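Local coordinates for protein 2-pyrone-4,6-dicarboxylic acid hydrolase, putative (Pseudomonas putida, PDB 2FFI) that probably hydrolyses the lactone ring of 2-pyrone-4,6-dicarboxylate, as a TIM-barrel member of the amidohydrolase family, at residues R127-L130 with E131-E135. Sequence-based numbering, arbitrary orientation.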
ATOM      1  N   ARG A 127       7.290  -3.413  20.093  1.00 37.12           N
ATOM      2  CA  ARG A 127       7.880  -2.101  20.358  1.00 36.75           C
ATOM      3  C   ARG A 127       9.321  -1.982  19.856  1.00 35.70           C
ATOM      4  O   ARG A 127       9.691  -0.972  19.257  1.00 35.20           O
ATOM      5  CB  ARG A 127       7.822  -1.778  21.861  1.00 38.51           C
ATOM      6  CG  ARG A 127       8.501  -0.465  22.264  1.00 40.66           C
ATOM      7  CD  ARG A 127       8.275  -0.119  23.743  1.00 42.66           C
ATOM      8  NE  ARG A 127       7.064   0.675  23.982  1.00 43.46           N
ATOM      9  CZ  ARG A 127       6.982   1.999  23.846  1.00 43.18           C
ATOM     10  NH1 ARG A 127       8.040   2.699  23.470  1.00 42.41           N
ATOM     11  NH2 ARG A 127       5.838   2.625  24.097  1.00 43.51           N
ATOM     12  N   PRO A 128      10.156  -3.009  20.099  1.00 34.48           N
ATOM     13  CA  PRO A 128      11.552  -2.978  19.652  1.00 33.87           C
ATOM     14  C   PRO A 128      11.713  -2.577  18.182  1.00 32.63           C
ATOM     15  O   PRO A 128      12.677  -1.896  17.825  1.00 31.28           O
ATOM     16  CB  PRO A 128      12.018  -4.401  19.923  1.00 34.00           C
ATOM     17  CG  PRO A 128      11.275  -4.733  21.161  1.00 35.39           C
ATOM     18  CD  PRO A 128       9.885  -4.249  20.848  1.00 34.19           C
ATOM     19  N   LEU A 129      10.757  -3.005  17.352  1.00 31.10           N
ATOM     20  CA  LEU A 129      10.747  -2.722  15.920  1.00 30.18           C
ATOM     21  C   LEU A 129      10.043  -1.408  15.619  1.00 30.82           C
ATOM     22  O   LEU A 129      10.500  -0.618  14.787  1.00 31.57           O
ATOM     23  CB  LEU A 129      10.052  -3.862  15.170  1.00 28.70           C
ATOM     24  CG  LEU A 129       9.991  -3.908  13.635  1.00 26.93           C
ATOM     25  CD1 LEU A 129       8.892  -3.012  13.134  1.00 27.23           C
ATOM     26  CD2 LEU A 129      11.331  -3.533  13.042  1.00 26.25           C
ATOM     27  N   LEU A 130       8.927  -1.171  16.297  1.00 31.29           N
ATOM     28  CA  LEU A 130       8.170   0.062  16.108  1.00 31.81           C
ATOM     29  C   LEU A 130       9.026   1.291  16.417  1.00 33.01           C
ATOM     30  O   LEU A 130       8.843   2.344  15.806  1.00 32.79           O
ATOM     31  CB  LEU A 130       6.928   0.051  17.000  1.00 30.95           C
ATOM     32  CG  LEU A 130       5.949  -1.073  16.657  1.00 30.41           C
ATOM     33  CD1 LEU A 130       4.865  -1.161  17.701  1.00 29.63           C
ATOM     34  CD2 LEU A 130       5.362  -0.826  15.277  1.00 29.14           C
ATOM     35  N   GLU A 131       9.948   1.166  17.368  1.00 34.32           N
ATOM     36  CA  GLU A 131      10.820   2.286  17.697  1.00 35.09           C
ATOM     37  C   GLU A 131      11.862   2.441  16.591  1.00 34.14           C
ATOM     38  O   GLU A 131      12.183   3.557  16.196  1.00 33.89           O
ATOM     39  CB  GLU A 131      11.537   2.073  19.037  1.00 37.09           C
ATOM     40  CG  GLU A 131      10.632   1.880  20.246  1.00 40.46           C
ATOM     41  CD  GLU A 131      11.414   1.834  21.556  1.00 42.91           C
ATOM     42  OE1 GLU A 131      12.396   1.060  21.648  1.00 43.98           O
ATOM     43  OE2 GLU A 131      11.040   2.564  22.503  1.00 44.20           O
ATOM     44  N   ARG A 132      12.388   1.323  16.094  1.00 32.86           N
ATOM     45  CA  ARG A 132      13.393   1.369  15.033  1.00 31.94           C
ATOM     46  C   ARG A 132      12.876   2.122  13.810  1.00 31.59           C
ATOM     47  O   ARG A 132      13.585   2.980  13.272  1.00 30.83           O
ATOM     48  CB  ARG A 132      13.814  -0.038  14.589  1.00 34.34           C
ATOM     49  CG  ARG A 132      14.673  -0.858  15.568  1.00 36.22           C
ATOM     50  CD  ARG A 132      16.048  -0.257  15.770  1.00 38.61           C
ATOM     51  NE  ARG A 132      15.973   0.977  16.550  1.00 42.31           N
ATOM     52  CZ  ARG A 132      15.665   1.022  17.845  1.00 43.53           C
ATOM     53  NH1 ARG A 132      15.609   2.189  18.484  1.00 42.93           N
ATOM     54  NH2 ARG A 132      15.427  -0.106  18.508  1.00 43.96           N
ATOM     55  N   ILE A 133      11.648   1.818  13.367  1.00 30.17           N
ATOM     56  CA  ILE A 133      11.106   2.491  12.183  1.00 28.65           C
ATOM     57  C   ILE A 133      10.745   3.934  12.464  1.00 27.53           C
ATOM     58  O   ILE A 133      10.735   4.753  11.557  1.00 28.45           O
ATOM     59  CB  ILE A 133       9.846   1.792  11.601  1.00 28.90           C
ATOM     60  CG1 ILE A 133       8.584   2.457  12.138  1.00 29.62           C
ATOM     61  CG2 ILE A 133       9.861   0.315  11.934  1.00 27.70           C
ATOM     62  CD1 ILE A 133       7.327   2.028  11.418  1.00 29.21           C
ATOM     63  N   GLY A 134      10.440   4.239  13.721  1.00 27.03           N
ATOM     64  CA  GLY A 134      10.099   5.599  14.088  1.00 24.86           C
ATOM     65  C   GLY A 134      11.290   6.532  13.957  1.00 23.77           C
ATOM     66  O   GLY A 134      11.156   7.629  13.416  1.00 22.26           O
ATOM     67  N   GLU A 135      12.452   6.092  14.449  1.00 23.76           N
ATOM     68  CA  GLU A 135      13.681   6.882  14.411  1.00 23.75           C
ATOM     69  C   GLU A 135      14.132   7.074  12.970  1.00 23.37           C
ATOM     70  O   GLU A 135      14.926   7.972  12.685  1.00 22.80           O
ATOM     71  CB  GLU A 135      14.791   6.201  15.236  1.00 23.82           C
ATOM     72  CG  GLU A 135      16.191   6.849  15.114  1.00 26.97           C
ATOM     73  CD  GLU A 135      17.295   6.129  15.919  1.00 28.32           C
ATOM     74  OE1 GLU A 135      18.490   6.405  15.657  1.00 28.92           O
ATOM     75  OE2 GLU A 135      16.975   5.307  16.812  1.00 28.25           O
TER
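Arg127 and Glu131 pair one turn apart on helix 127-136, the helix of a beta-alpha-beta unit that joins strands 108-110 and 139-142 of the TIM barrel. With chi1 at 176°, the arginine carries its CG beside its own carbonyl carbon and on toward the glutamate, whose CG and CD both pack against it. The chain then bends at chi3, and NH1 reaches Glu131 OE2 at 3.2 Å in a salt bridge. The oxygen lies at the edge of the guanidinium, in its plane, yet the donor comes from above the carboxylate, the two planes standing 86° apart. With the planes nearly perpendicular, the pair meets through a single bond, NH1 to OE2, bent to 143° at the hydrogen, and not as a coplanar two-bond pair. Long, charged chains suit this outer surface, where the arginine also touches Tyr159. Pro128 fits the first turn of the helix, where its lack of an N-H costs no backbone bond. Arg132, bent at chi2 and chi3, curls back alongside Pro128 O, while its NE is hydrogen-bonded to Gln95. The buried side is apolar: Leu129 meets Leu89 and Ile133 meets Leu161, and the two branched chains cross at an angle. In the backbone of the same turn, Ile133 N donates to Leu129 O at 3.0 Å, and Leu129 CD1 rests 3.7 Å from Ile133 CG2.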